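Local coordinates for protein 4-phosphoerythronate dehydrogenase (PDB 4PRK) that probably reduces pyruvate to D-lactate with NADH, as a D-lactate dehydrogenase of the D-isomer specific 2-hydroxyacid dehydrogenase family, at residues A[146-151]-A[198-203]; A[194-199]-A[222-227]. All blocks are in the same frame, centred on the assembly; numbering follows the deposited sequence.

Contact 1 of 2, residues A[146-151]-A[198-203]; sequences NKTIGL and EADIIS
Asp200 reaches from the turn before strand 201-203 to the start of strand 148-151 and ties the two together. Its CB lies 3.6 Å from Lys147 CD, carbon against carbon. From there CG, anti to the carbonyl carbon (chi1 -51°), sets the carboxylate beside the backbone of Thr148. OD2 takes the Thr148 N-H at 2.9 Å, on its anti side and 28° out of the carboxylate plane, and also accepts from a water that bridges to Thr148 OG1. OD1 forms a salt bridge with Lys225, so an aspartate, short and two-pronged, suits this turn. Lys147, bent at chi2, brings its NZ to a second water shared with Asp200 O; the ammonium stays 4.6 Å from Asp200 OD2, beyond a salt bridge. Thr148 O accepts twice, from Ile201 N and, tilted from the carbonyl plane, from Asp200 N at 2.7 Å. The parallel ladder then runs from Gly150 N to Ile201 O and from Ser203 N to Gly150 O. A glycine suits this place, for Ala199 CB sits 3.6 Å from Gly150 CA and a side chain on Gly150 would collide with it. On the other face Ile149 and Ile201 lie side by side, their CD1 atoms 4.1 Å apart; Ile149 and Leu151 pack against helix 155-167, where branched apolar chains suit a buried layer. Strand 148-152 leads into the glycine-rich turn of a probable GxGxxG motif, and its pairing with strand 201-204 is the central parallel pair of a Rossmann fold, where the order of strands reverses.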
loop_
_atom_site.group_PDB
_atom_site.type_symbol
_atom_site.label_atom_id
_atom_site.label_comp_id
_atom_site.label_asym_id
_atom_site.label_seq_id
_atom_site.Cartn_x
_atom_site.Cartn_y
_atom_site.Cartn_z
ATOM N N ASN A 146 13.382 5.824 3.890
ATOM C CA ASN A 146 14.339 6.055 4.998
ATOM C C ASN A 146 14.007 7.285 5.822
ATOM O O ASN A 146 14.716 7.600 6.743
ATOM C CB ASN A 146 15.753 6.145 4.474
ATOM C CG ASN A 146 16.225 4.836 3.908
ATOM O OD1 ASN A 146 16.761 4.754 2.807
ATOM N ND2 ASN A 146 16.021 3.806 4.666
ATOM N N LYS A 147 12.919 7.955 5.504
ATOM C CA LYS A 147 12.602 9.237 6.109
ATOM C C LYS A 147 11.506 9.067 7.117
ATOM O O LYS A 147 10.688 8.123 7.013
ATOM C CB LYS A 147 12.152 10.183 4.993
ATOM C CG LYS A 147 13.265 10.573 4.037
ATOM C CD LYS A 147 13.543 12.053 4.142
ATOM C CE LYS A 147 14.703 12.553 3.302
ATOM N NZ LYS A 147 15.880 12.693 4.184
ATOM N N THR A 148 11.428 10.018 8.044
ATOM C CA THR A 148 10.343 10.156 8.980
ATOM C C THR A 148 9.536 11.383 8.587
ATOM O O THR A 148 10.076 12.474 8.350
ATOM C CB THR A 148 10.866 10.371 10.417
ATOM O OG1 THR A 148 11.488 9.177 10.887
ATOM C CG2 THR A 148 9.741 10.677 11.359
ATOM N N ILE A 149 8.218 11.211 8.568
ATOM C CA ILE A 149 7.311 12.254 8.204
ATOM C C ILE A 149 6.695 12.671 9.498
ATOM O O ILE A 149 6.375 11.821 10.353
ATOM C CB ILE A 149 6.155 11.725 7.335
ATOM C CG1 ILE A 149 6.669 10.812 6.210
ATOM C CG2 ILE A 149 5.309 12.866 6.877
ATOM C CD1 ILE A 149 7.505 11.491 5.110
ATOM N N GLY A 150 6.522 13.975 9.660
ATOM C CA GLY A 150 5.913 14.516 10.861
ATOM C C GLY A 150 4.784 15.422 10.510
ATOM O O GLY A 150 4.932 16.393 9.732
ATOM N N LEU A 151 3.637 15.075 11.016
ATOM C CA LEU A 151 2.414 15.814 10.720
ATOM C C LEU A 151 1.976 16.637 11.944
ATOM O O LEU A 151 1.863 16.081 13.025
ATOM C CB LEU A 151 1.291 14.834 10.354
ATOM C CG LEU A 151 1.520 13.847 9.207
ATOM C CD1 LEU A 151 0.179 13.135 8.982
ATOM C CD2 LEU A 151 1.880 14.570 7.956
ATOM N N GLU A 198 12.164 14.820 15.285
ATOM C CA GLU A 198 12.500 13.568 14.642
ATOM C C GLU A 198 12.078 13.542 13.181
ATOM O O GLU A 198 12.501 12.659 12.425
ATOM C CB GLU A 198 11.802 12.423 15.345
ATOM C CG GLU A 198 11.923 12.442 16.858
ATOM C CD GLU A 198 13.097 11.680 17.369
ATOM O OE1 GLU A 198 13.776 11.007 16.578
ATOM O OE2 GLU A 198 13.366 11.774 18.576
ATOM N N ALA A 199 11.233 14.474 12.767
ATOM C CA ALA A 199 10.740 14.400 11.399
ATOM C C ALA A 199 11.767 14.913 10.413
ATOM O O ALA A 199 12.348 15.948 10.639
ATOM C CB ALA A 199 9.433 15.130 11.227
ATOM N N ASP A 200 11.973 14.208 9.306
ATOM C CA ASP A 200 12.753 14.778 8.186
ATOM C C ASP A 200 11.891 15.598 7.237
ATOM O O ASP A 200 12.418 16.436 6.489
ATOM C CB ASP A 200 13.438 13.698 7.380
ATOM C CG ASP A 200 14.221 12.757 8.240
ATOM O OD1 ASP A 200 15.116 13.219 8.959
ATOM O OD2 ASP A 200 13.934 11.560 8.182
ATOM N N ILE A 201 10.578 15.321 7.218
ATOM C CA ILE A 201 9.616 16.089 6.419
ATOM C C ILE A 201 8.416 16.413 7.272
ATOM O O ILE A 201 7.768 15.519 7.807
ATOM C CB ILE A 201 9.104 15.324 5.195
ATOM C CG1 ILE A 201 10.206 15.174 4.137
ATOM C CG2 ILE A 201 7.939 16.085 4.607
ATOM C CD1 ILE A 201 9.976 14.067 3.131
ATOM N N ILE A 202 8.148 17.693 7.430
ATOM C CA ILE A 202 7.071 18.170 8.307
ATOM C C ILE A 202 5.980 18.731 7.448
ATOM O O ILE A 202 6.232 19.605 6.631
ATOM C CB ILE A 202 7.556 19.313 9.233
ATOM C CG1 ILE A 202 8.577 18.722 10.202
ATOM C CG2 ILE A 202 6.383 19.889 9.979
ATOM C CD1 ILE A 202 9.314 19.697 11.086
ATOM N N SER A 203 4.767 18.271 7.653
ATOM C CA SER A 203 3.663 18.798 6.916
ATOM C C SER A 203 2.589 19.245 7.844
ATOM O O SER A 203 2.262 18.514 8.781
ATOM C CB SER A 203 3.119 17.771 5.904
ATOM O OG SER A 203 2.002 18.336 5.234
HETATM O O HOH W 1 14.869 15.574 4.686
HETATM O O HOH W 2 14.271 9.695 9.913
#

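Contact 2 of 2, residues A[194-199]-A[222-227]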
loop_
_atom_site.group_PDB
_atom_site.type_symbol
_atom_site.label_atom_id
_atom_site.label_comp_id
_atom_site.label_asym_id
_atom_site.label_seq_id
_atom_site.Cartn_x
_atom_site.Cartn_y
_atom_site.Cartn_z
ATOM N N THR A 194 8.525 15.922 19.934
ATOM C CA THR A 194 9.090 14.755 19.267
ATOM C C THR A 194 8.964 14.855 17.748
ATOM O O THR A 194 9.872 14.553 17.018
ATOM C CB THR A 194 8.360 13.493 19.727
ATOM O OG1 THR A 194 8.336 13.476 21.144
ATOM C CG2 THR A 194 9.046 12.263 19.239
ATOM N N VAL A 195 7.814 15.304 17.293
ATOM C CA VAL A 195 7.540 15.408 15.855
ATOM C C VAL A 195 8.514 16.387 15.197
ATOM O O VAL A 195 9.148 16.032 14.198
ATOM C CB VAL A 195 6.065 15.810 15.587
ATOM C CG1 VAL A 195 5.875 16.239 14.116
ATOM C CG2 VAL A 195 5.111 14.662 15.963
ATOM N N LEU A 196 8.649 17.603 15.748
ATOM C CA LEU A 196 9.577 18.576 15.207
ATOM C C LEU A 196 11.005 18.090 15.276
ATOM O O LEU A 196 11.793 18.334 14.373
ATOM C CB LEU A 196 9.500 19.882 15.973
ATOM C CG LEU A 196 8.196 20.659 15.875
ATOM C CD1 LEU A 196 8.399 21.978 16.618
ATOM C CD2 LEU A 196 7.825 20.874 14.407
ATOM N N LYS A 197 11.338 17.368 16.330
ATOM C CA LYS A 197 12.718 16.906 16.466
ATOM C C LYS A 197 13.093 15.727 15.571
ATOM O O LYS A 197 14.222 15.645 15.139
ATOM C CB LYS A 197 13.042 16.587 17.930
ATOM C CG LYS A 197 13.511 17.812 18.734
ATOM C CD LYS A 197 12.373 18.559 19.412
ATOM C CE LYS A 197 12.847 19.747 20.231
ATOM N NZ LYS A 197 13.073 19.386 21.662
ATOM N N GLU A 198 12.164 14.820 15.285
ATOM C CA GLU A 198 12.500 13.568 14.642
ATOM C C GLU A 198 12.078 13.542 13.181
ATOM O O GLU A 198 12.501 12.659 12.425
ATOM C CB GLU A 198 11.802 12.423 15.345
ATOM C CG GLU A 198 11.923 12.442 16.858
ATOM C CD GLU A 198 13.097 11.680 17.369
ATOM O OE1 GLU A 198 13.776 11.007 16.578
ATOM O OE2 GLU A 198 13.366 11.774 18.576
ATOM N N ALA A 199 11.233 14.474 12.767
ATOM C CA ALA A 199 10.740 14.400 11.399
ATOM C C ALA A 199 11.767 14.913 10.413
ATOM O O ALA A 199 12.348 15.948 10.639
ATOM C CB ALA A 199 9.433 15.130 11.227
ATOM N N ALA A 222 14.270 26.274 15.083
ATOM C CA ALA A 222 15.488 25.897 15.774
ATOM C C ALA A 222 15.404 24.438 16.243
ATOM O O ALA A 222 16.413 23.779 16.319
ATOM C CB ALA A 222 15.747 26.815 16.950
ATOM N N GLU A 223 14.212 23.948 16.553
ATOM C CA GLU A 223 14.045 22.575 17.036
ATOM C C GLU A 223 14.129 21.524 15.922
ATOM O O GLU A 223 14.363 20.368 16.204
ATOM C CB GLU A 223 12.713 22.430 17.780
ATOM C CG GLU A 223 12.666 23.179 19.124
ATOM C CD GLU A 223 11.259 23.294 19.728
ATOM O OE1 GLU A 223 10.494 24.200 19.302
ATOM O OE2 GLU A 223 10.921 22.507 20.658
ATOM N N MET A 224 13.882 21.905 14.668
ATOM C CA MET A 224 13.798 20.940 13.577
ATOM C C MET A 224 15.187 20.474 13.167
ATOM O O MET A 224 16.196 21.120 13.487
ATOM C CB MET A 224 13.188 21.597 12.354
ATOM C CG MET A 224 11.708 21.843 12.454
ATOM S SD MET A 224 11.221 22.902 11.091
ATOM C CE MET A 224 9.798 23.681 11.836
ATOM N N LYS A 225 15.260 19.374 12.431
ATOM C CA LYS A 225 16.560 18.928 11.930
ATOM C C LYS A 225 17.029 19.917 10.844
ATOM O O LYS A 225 16.199 20.549 10.148
ATOM C CB LYS A 225 16.435 17.491 11.417
ATOM C CG LYS A 225 15.988 16.588 12.533
ATOM C CD LYS A 225 15.414 15.279 12.076
ATOM C CE LYS A 225 16.442 14.426 11.434
ATOM N NZ LYS A 225 15.838 13.057 11.431
ATOM N N ASN A 226 18.329 20.076 10.685
ATOM C CA ASN A 226 18.806 21.082 9.743
ATOM C C ASN A 226 18.609 20.663 8.267
ATOM O O ASN A 226 18.615 21.504 7.370
ATOM C CB ASN A 226 20.246 21.481 9.998
ATOM C CG ASN A 226 20.482 22.093 11.393
ATOM O OD1 ASN A 226 19.669 22.836 11.996
ATOM N ND2 ASN A 226 21.678 21.798 11.900
ATOM N N ASP A 227 18.420 19.378 8.006
ATOM C CA ASP A 227 18.061 18.942 6.633
ATOM C C ASP A 227 16.540 18.691 6.521
ATOM O O ASP A 227 16.116 17.983 5.651
ATOM C CB ASP A 227 18.909 17.733 6.158
ATOM C CG ASP A 227 19.089 16.683 7.234
ATOM O OD1 ASP A 227 18.526 16.861 8.343
ATOM O OD2 ASP A 227 19.787 15.667 6.996
#
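Leu196, Glu223 and Lys197 bury the largest areas where the ends of two helices meet. Lys197 meets Glu223 mainly with its aliphatic part: its chain, bent at chi2 (91°), swings back so that CE rests 3.6 Å from both CB and CG of Glu223. NZ and Glu223 OE2 form only a long salt bridge of 3.9 Å, a loose pairing suited to an exposed lysine and a partly exposed glutamate. Leu196 works on the buried side, where CD2 lies 4.3 Å from Met224 CE; two apolar chains fit here because both also pack on Ile202. Between the helix ends, Leu196 O receives a nearly straight CA-H...O contact from Met224 CA at 3.4 Å. Lys225 passes along the C-terminal end of helix 192-198, its CG and CD each 3.3 Å from Lys197 O, and a bend at chi3 (67°) carries NZ on to its salt bridge with Asp200. An alanine here would remove the methylenes lying against Lys197 O and is likely to leave the Asp200 carboxylate without its charged mate. Helices 192-198 and 218-223 thus meet by their C-terminal ends over strand 201-204, which runs between them in the chain.

Contacts 1 and 2 lie in the same NAD-binding domain, their centres about 8 Å apart, and share Glu198 and Ala199. Contact 1 is within the seven-stranded parallel sheet; contact 2 is in the helical layer on the sheet face that carries Ile202. Along the chain, strand 148-152 comes first, then helix 192-198, strand 201-204 and helix 218-223, so the end of one helix becomes the turn into the strand of the other contact. Val195 packs on Gly150 across the two contacts. With a charged tie at the strand's start and apolar packing on Ile202, this joins sheet and helices into one layered unit of the Rossmann domain.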